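PDB 6HC6: aminopeptidase YwaD from Bacillus subtilis, which removes single amino acids from the N-terminus of peptides, using two zinc ions bound by the monomer. Local coordinates for residues Glu408-Lys412 against Glu413-Gln417; Lys163-Ala167 against Ala168-Ala172. All blocks are in the same frame, centred on the assembly; numbering follows the deposited sequence.

Contact 1. Residues Glu408-Lys412 against Glu413-Gln417; sequences EHISK and ERLQQ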
ATOM      1  N   GLU A 408      -6.928 -16.694   6.226  1.00 24.42           N
ATOM      2  CA  GLU A 408      -7.953 -17.596   5.727  1.00 23.94           C
ATOM      3  C   GLU A 408      -8.127 -17.461   4.217  1.00 23.83           C
ATOM      4  O   GLU A 408      -8.529 -18.418   3.546  1.00 26.27           O
ATOM      5  CB  GLU A 408      -9.286 -17.332   6.465  1.00 27.85           C
ATOM      6  CG  GLU A 408     -10.512 -17.860   5.766  1.00 45.24           C
ATOM      7  CD  GLU A 408     -11.782 -17.691   6.588  1.00 47.94           C
ATOM      8  OE1 GLU A 408     -12.694 -18.528   6.436  1.00 47.10           O
ATOM      9  OE2 GLU A 408     -11.869 -16.722   7.373  1.00 43.49           O
ATOM     10  N   HIS A 409      -7.805 -16.297   3.659  1.00 26.08           N
ATOM     11  CA  HIS A 409      -8.006 -16.046   2.237  1.00 24.26           C
ATOM     12  C   HIS A 409      -6.686 -16.001   1.484  1.00 25.96           C
ATOM     13  O   HIS A 409      -6.550 -15.285   0.495  1.00 22.21           O
ATOM     14  CB  HIS A 409      -8.800 -14.754   2.035  1.00 24.01           C
ATOM     15  CG  HIS A 409     -10.221 -14.858   2.501  1.00 25.96           C
ATOM     16  ND1 HIS A 409     -10.790 -13.957   3.378  1.00 30.49           N
ATOM     17  CD2 HIS A 409     -11.180 -15.774   2.226  1.00 27.65           C
ATOM     18  CE1 HIS A 409     -12.039 -14.312   3.623  1.00 28.34           C
ATOM     19  NE2 HIS A 409     -12.305 -15.408   2.933  1.00 29.38           N
ATOM     20  N   ILE A 410      -5.704 -16.757   1.956  1.00 23.02           N
ATOM     21  CA  ILE A 410      -4.403 -16.879   1.309  1.00 20.96           C
ATOM     22  C   ILE A 410      -4.315 -18.287   0.748  1.00 23.94           C
ATOM     23  O   ILE A 410      -4.690 -19.249   1.422  1.00 25.39           O
ATOM     24  CB  ILE A 410      -3.256 -16.602   2.301  1.00 20.77           C
ATOM     25  CG1 ILE A 410      -3.167 -15.112   2.615  1.00 18.80           C
ATOM     26  CG2 ILE A 410      -1.910 -17.103   1.743  1.00 21.46           C
ATOM     27  CD1 ILE A 410      -2.718 -14.257   1.454  1.00 20.57           C
ATOM     28  N   SER A 411      -3.836 -18.406  -0.492  1.00 26.49           N
ATOM     29  CA  SER A 411      -3.642 -19.696  -1.144  1.00 26.82           C
ATOM     30  C   SER A 411      -2.148 -19.996  -1.238  1.00 26.10           C
ATOM     31  O   SER A 411      -1.391 -19.212  -1.822  1.00 24.13           O
ATOM     32  CB  SER A 411      -4.261 -19.697  -2.540  1.00 25.43           C
ATOM     33  OG  SER A 411      -3.665 -20.692  -3.346  1.00 26.24           O
ATOM     34  N   LYS A 412      -1.727 -21.137  -0.683  1.00 27.31           N
ATOM     35  CA  LYS A 412      -0.342 -21.564  -0.869  1.00 30.81           C
ATOM     36  C   LYS A 412      -0.037 -21.839  -2.334  1.00 28.00           C
ATOM     37  O   LYS A 412       1.100 -21.638  -2.782  1.00 28.97           O
ATOM     38  CB  LYS A 412      -0.050 -22.815  -0.036  1.00 37.07           C
ATOM     39  CG  LYS A 412       0.445 -22.529   1.376  1.00 29.76           C
ATOM     40  CD  LYS A 412       0.269 -23.743   2.276  1.00 43.99           C
ATOM     41  CE  LYS A 412       1.367 -24.771   2.062  1.00 49.65           C
ATOM     42  NZ  LYS A 412       1.175 -25.965   2.936  1.00 41.10           N
ATOM     43  N   GLU A 413      -1.022 -22.326  -3.091  1.00 26.92           N
ATOM     44  CA  GLU A 413      -0.782 -22.590  -4.506  1.00 31.65           C
ATOM     45  C   GLU A 413      -0.511 -21.299  -5.262  1.00 30.23           C
ATOM     46  O   GLU A 413       0.319 -21.273  -6.177  1.00 30.87           O
ATOM     47  CB  GLU A 413      -1.971 -23.322  -5.126  1.00 41.04           C
ATOM     48  CG  GLU A 413      -2.147 -24.750  -4.663  1.00 55.62           C
ATOM     49  CD  GLU A 413      -3.564 -25.243  -4.892  1.00 70.29           C
ATOM     50  OE1 GLU A 413      -4.333 -25.338  -3.907  1.00 71.47           O
ATOM     51  OE2 GLU A 413      -3.910 -25.524  -6.059  1.00 69.43           O
ATOM     52  N   ARG A 414      -1.215 -20.222  -4.897  1.00 25.10           N
ATOM     53  CA  ARG A 414      -0.979 -18.926  -5.523  1.00 23.80           C
ATOM     54  C   ARG A 414       0.357 -18.339  -5.095  1.00 22.38           C
ATOM     55  O   ARG A 414       1.083 -17.794  -5.927  1.00 23.07           O
ATOM     56  CB  ARG A 414      -2.118 -17.961  -5.186  1.00 25.47           C
ATOM     57  CG  ARG A 414      -3.444 -18.356  -5.851  1.00 30.65           C
ATOM     58  CD  ARG A 414      -3.639 -17.597  -7.153  1.00 24.79           C
ATOM     59  NE  ARG A 414      -4.793 -18.066  -7.925  1.00 26.61           N
ATOM     60  CZ  ARG A 414      -6.051 -17.717  -7.686  1.00 27.93           C
ATOM     61  NH1 ARG A 414      -6.341 -16.911  -6.677  1.00 25.63           N
ATOM     62  NH2 ARG A 414      -7.025 -18.174  -8.466  1.00 31.21           N
ATOM     63  N   LEU A 415       0.695 -18.433  -3.805  1.00 26.15           N
ATOM     64  CA  LEU A 415       2.029 -18.039  -3.361  1.00 20.77           C
ATOM     65  C   LEU A 415       3.105 -18.803  -4.113  1.00 23.62           C
ATOM     66  O   LEU A 415       4.117 -18.225  -4.531  1.00 25.66           O
ATOM     67  CB  LEU A 415       2.186 -18.291  -1.863  1.00 23.76           C
ATOM     68  CG  LEU A 415       1.395 -17.373  -0.930  1.00 23.63           C
ATOM     69  CD1 LEU A 415       1.465 -17.896   0.498  1.00 24.97           C
ATOM     70  CD2 LEU A 415       1.915 -15.938  -1.032  1.00 21.28           C
ATOM     71  N   GLN A 416       2.902 -20.108  -4.288  1.00 23.84           N
ATOM     72  CA  GLN A 416       3.900 -20.944  -4.941  1.00 24.40           C
ATOM     73  C   GLN A 416       4.085 -20.547  -6.399  1.00 28.71           C
ATOM     74  O   GLN A 416       5.218 -20.419  -6.879  1.00 27.62           O
ATOM     75  CB  GLN A 416       3.494 -22.415  -4.827  1.00 26.33           C
ATOM     76  CG  GLN A 416       4.512 -23.378  -5.404  1.00 27.75           C
ATOM     77  CD  GLN A 416       5.752 -23.424  -4.548  1.00 30.13           C
ATOM     78  OE1 GLN A 416       5.668 -23.572  -3.326  1.00 28.98           O
ATOM     79  NE2 GLN A 416       6.916 -23.280  -5.179  1.00 27.33           N
ATOM     80  N   GLN A 417       2.984 -20.350  -7.121  1.00 26.82           N
ATOM     81  CA  GLN A 417       3.093 -20.029  -8.542  1.00 31.02           C
ATOM     82  C   GLN A 417       3.680 -18.640  -8.746  1.00 30.49           C
ATOM     83  O   GLN A 417       4.545 -18.449  -9.610  1.00 26.25           O
ATOM     84  CB  GLN A 417       1.720 -20.142  -9.211  1.00 36.05           C
ATOM     85  CG  GLN A 417       1.705 -19.755 -10.695  1.00 48.84           C
ATOM     86  CD  GLN A 417       2.586 -20.650 -11.571  1.00 62.57           C
ATOM     87  OE1 GLN A 417       3.765 -20.355 -11.806  1.00 64.09           O
ATOM     88  NE2 GLN A 417       2.010 -21.738 -12.070  1.00 57.65           N
TER

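Contact 2. Residues Lys163-Ala167 against Ala168-Ala172; sequences KNAEA and AGAKA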
ATOM      1  N   LYS A 163     -11.912  19.948  -0.344  1.00 31.71           N
ATOM      2  CA  LYS A 163     -11.491  21.287  -0.736  1.00 32.19           C
ATOM      3  C   LYS A 163     -12.695  22.175  -1.035  1.00 33.39           C
ATOM      4  O   LYS A 163     -12.715  23.353  -0.657  1.00 34.51           O
ATOM      5  CB  LYS A 163     -10.556  21.189  -1.942  1.00 36.69           C
ATOM      6  CG  LYS A 163     -10.259  22.493  -2.628  1.00 50.49           C
ATOM      7  CD  LYS A 163      -9.481  22.254  -3.925  1.00 67.62           C
ATOM      8  CE  LYS A 163     -10.254  21.357  -4.883  1.00 73.96           C
ATOM      9  NZ  LYS A 163     -10.005  21.725  -6.303  1.00 81.43           N
ATOM     10  N   ASN A 164     -13.712  21.632  -1.711  1.00 34.96           N
ATOM     11  CA  ASN A 164     -14.917  22.419  -1.965  1.00 31.96           C
ATOM     12  C   ASN A 164     -15.607  22.792  -0.660  1.00 34.55           C
ATOM     13  O   ASN A 164     -16.074  23.926  -0.494  1.00 35.24           O
ATOM     14  CB  ASN A 164     -15.884  21.649  -2.863  1.00 33.59           C
ATOM     15  CG  ASN A 164     -15.392  21.536  -4.287  1.00 41.32           C
ATOM     16  OD1 ASN A 164     -14.499  22.275  -4.708  1.00 40.54           O
ATOM     17  ND2 ASN A 164     -15.980  20.615  -5.042  1.00 38.63           N
ATOM     18  N   ALA A 165     -15.676  21.854   0.282  1.00 32.33           N
ATOM     19  CA  ALA A 165     -16.309  22.158   1.560  1.00 33.06           C
ATOM     20  C   ALA A 165     -15.532  23.230   2.318  1.00 30.00           C
ATOM     21  O   ALA A 165     -16.125  24.153   2.885  1.00 33.25           O
ATOM     22  CB  ALA A 165     -16.442  20.882   2.395  1.00 26.52           C
ATOM     23  N   GLU A 166     -14.201  23.127   2.341  1.00 33.73           N
ATOM     24  CA  GLU A 166     -13.419  24.089   3.110  1.00 39.82           C
ATOM     25  C   GLU A 166     -13.516  25.483   2.504  1.00 39.48           C
ATOM     26  O   GLU A 166     -13.672  26.472   3.232  1.00 38.94           O
ATOM     27  CB  GLU A 166     -11.957  23.637   3.206  1.00 38.76           C
ATOM     28  CG  GLU A 166     -11.034  24.702   3.788  1.00 49.06           C
ATOM     29  CD  GLU A 166      -9.706  24.147   4.273  1.00 54.77           C
ATOM     30  OE1 GLU A 166      -9.203  24.642   5.303  1.00 55.63           O
ATOM     31  OE2 GLU A 166      -9.160  23.225   3.627  1.00 52.56           O
ATOM     32  N   ALA A 167     -13.450  25.579   1.173  1.00 37.91           N
ATOM     33  CA  ALA A 167     -13.607  26.873   0.518  1.00 39.08           C
ATOM     34  C   ALA A 167     -14.992  27.452   0.768  1.00 40.63           C
ATOM     35  O   ALA A 167     -15.167  28.674   0.751  1.00 40.52           O
ATOM     36  CB  ALA A 167     -13.348  26.743  -0.982  1.00 37.41           C
ATOM     37  N   ALA A 168     -15.983  26.593   1.014  1.00 37.12           N
ATOM     38  CA  ALA A 168     -17.330  27.036   1.345  1.00 40.62           C
ATOM     39  C   ALA A 168     -17.490  27.391   2.816  1.00 41.51           C
ATOM     40  O   ALA A 168     -18.607  27.709   3.242  1.00 42.04           O
ATOM     41  CB  ALA A 168     -18.345  25.955   0.970  1.00 38.12           C
ATOM     42  N   GLY A 169     -16.424  27.317   3.605  1.00 40.42           N
ATOM     43  CA  GLY A 169     -16.493  27.693   5.002  1.00 36.07           C
ATOM     44  C   GLY A 169     -16.907  26.590   5.949  1.00 32.79           C
ATOM     45  O   GLY A 169     -17.230  26.884   7.109  1.00 32.96           O
ATOM     46  N   ALA A 170     -16.918  25.338   5.497  1.00 31.54           N
ATOM     47  CA  ALA A 170     -17.261  24.232   6.380  1.00 33.26           C
ATOM     48  C   ALA A 170     -16.268  24.139   7.531  1.00 31.41           C
ATOM     49  O   ALA A 170     -15.087  24.473   7.392  1.00 32.93           O
ATOM     50  CB  ALA A 170     -17.281  22.907   5.610  1.00 29.63           C
ATOM     51  N   LYS A 171     -16.765  23.692   8.685  1.00 28.69           N
ATOM     52  CA  LYS A 171     -15.920  23.477   9.851  1.00 28.23           C
ATOM     53  C   LYS A 171     -15.254  22.108   9.847  1.00 29.11           C
ATOM     54  O   LYS A 171     -14.234  21.930  10.519  1.00 30.49           O
ATOM     55  CB  LYS A 171     -16.736  23.625  11.140  1.00 36.40           C
ATOM     56  CG  LYS A 171     -16.865  25.060  11.646  1.00 40.96           C
ATOM     57  CD  LYS A 171     -17.184  25.079  13.131  1.00 55.69           C
ATOM     58  CE  LYS A 171     -17.574  26.465  13.610  1.00 68.46           C
ATOM     59  NZ  LYS A 171     -16.502  27.462  13.330  1.00 74.34           N
ATOM     60  N   ALA A 172     -15.810  21.159   9.103  1.00 26.12           N
ATOM     61  CA  ALA A 172     -15.305  19.796   9.003  1.00 24.16           C
ATOM     62  C   ALA A 172     -16.058  19.131   7.863  1.00 28.99           C
ATOM     63  O   ALA A 172     -17.068  19.650   7.376  1.00 23.86           O
ATOM     64  CB  ALA A 172     -15.490  19.013  10.306  1.00 25.14           C
TER
HETATM   65  O   HOH W   1     -13.696  26.295   6.221  1.00 45.92           O

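Contact 1. Residues Glu408-Lys412 against Glu413-Gln417
Ser411 reaches forward with its hydroxyl over the first turn of helix 412-430 and takes the amide of Arg414: Arg414 N donates to Ser411 OG at 2.9 Å, with 159° at the hydrogen. The torsion that allows this sets OG opposite the backbone N (chi1 158°), beside the carbonyl carbon, which aims the oxygen at the first turn. Serine suits the place because its short side chain brings an acceptor to an amide of the first turn, where the usual partner four residues back lies before the helix. The CG of Arg414 lies against the same hydroxyl, 3.4 Å from Ser411 OG, before its chain bends at chi2 and carries the guanidinium away to the carbonyls of Thr327, Trp329 and Glu330. Regular helical bonding starts at once, with Leu415 N reaching Ser411 O at 3.0 Å in a nearly straight bond (172°), and Gln416 N following to Lys412 O at 2.8 Å.

The tight side is apolar. Ile410 and Leu415 cross at about a right angle, Ile410 CG2 resting 3.7 Å from Leu415 CD1, and both branched side chains are buried against helices 45-59 and 260-277. Lys412 and Glu413 make up the loose side, where long charged chains suit an exposed surface. With alanine at Ser411, the Arg414 amide is likely to lose its side-chain acceptor and the first turn to be held less firmly. A serine N-cap with an apolar pair straddling it, Ile410 before and Leu415 after, is the arrangement of a hydrophobic staple, here opening a helix of the M28 peptidase fold.

Contact 2. Residues Lys163-Ala167 against Ala168-Ala172
Ala165 and Ala170 meet across the end of helix 158-167, and the backbone does most of the joining. Ala170 N donates to Ala165 O at 3.0 Å, a bond between residues five apart, while Gly169 N reaches back to Glu166 O at 2.9 Å. The two differ in approach: the Ala170 donor is tilted 32° from the plane of its carbonyl, whereas the Gly169 donor stands well above the plane of the one it meets. One residue earlier, Ala168 N still makes the helical bond to Asn164 O at 3.1 Å and a weak second one to Ala165 O, which therefore receives two donors.

The bonds of Ala170 N to Ala165 O and Gly169 N to Glu166 O, round a residue of positive phi, make a Schellman motif, the C-terminal cap that here ends the helix and sends the chain toward strand 172-176 of the PA domain. Gly169 is the turning residue, with phi 88°; a side chain there would be jammed against the carbonyl oxygen of Ala168, so glycine is the natural occupant.

Methyl packing follows the same path. Ala165 CB lies 3.9 Å from Ala170 CB, and both methyls also touch Ala149 on strand 148-152. Alanine suits these buried positions, since Ala170 CB already sits 3.2 Å from Ala165 O and little room is left on that side for a larger group. The methyl of Ala168 lies close to carbonyl oxygens of the last turn, its CB 3.4 Å from Asn164 O, and also touches Phe140.

Water and side chains add further polar links. A single water donates to Glu166 O and, at 2.6 Å, to Ala170 O, bridging helix and loop. The carboxylate of Glu166 accepts from Gly195 N, and Asn164 ND2 donates to Gly135 O.

How the contacts relate
The two contacts sit at opposite kinds of end on two different helices: contact 1 caps the beginning of one, contact 2 closes the end of the other. Contact 2 comes first along the chain, in the PA domain, and contact 1 follows in the M28 peptidase region. They do not touch; their centres are 46 Å apart, their nearest atoms about 34 Å, on opposite sides of the chain's centre. Contact 1 is the nearer to the active site, though it does not touch the metals: the side chain of Ile410 lies about 12 Å from a zinc ion and about 9 Å from that of Asp262, which ligates both zincs. Contact 2 lies away from the zinc site.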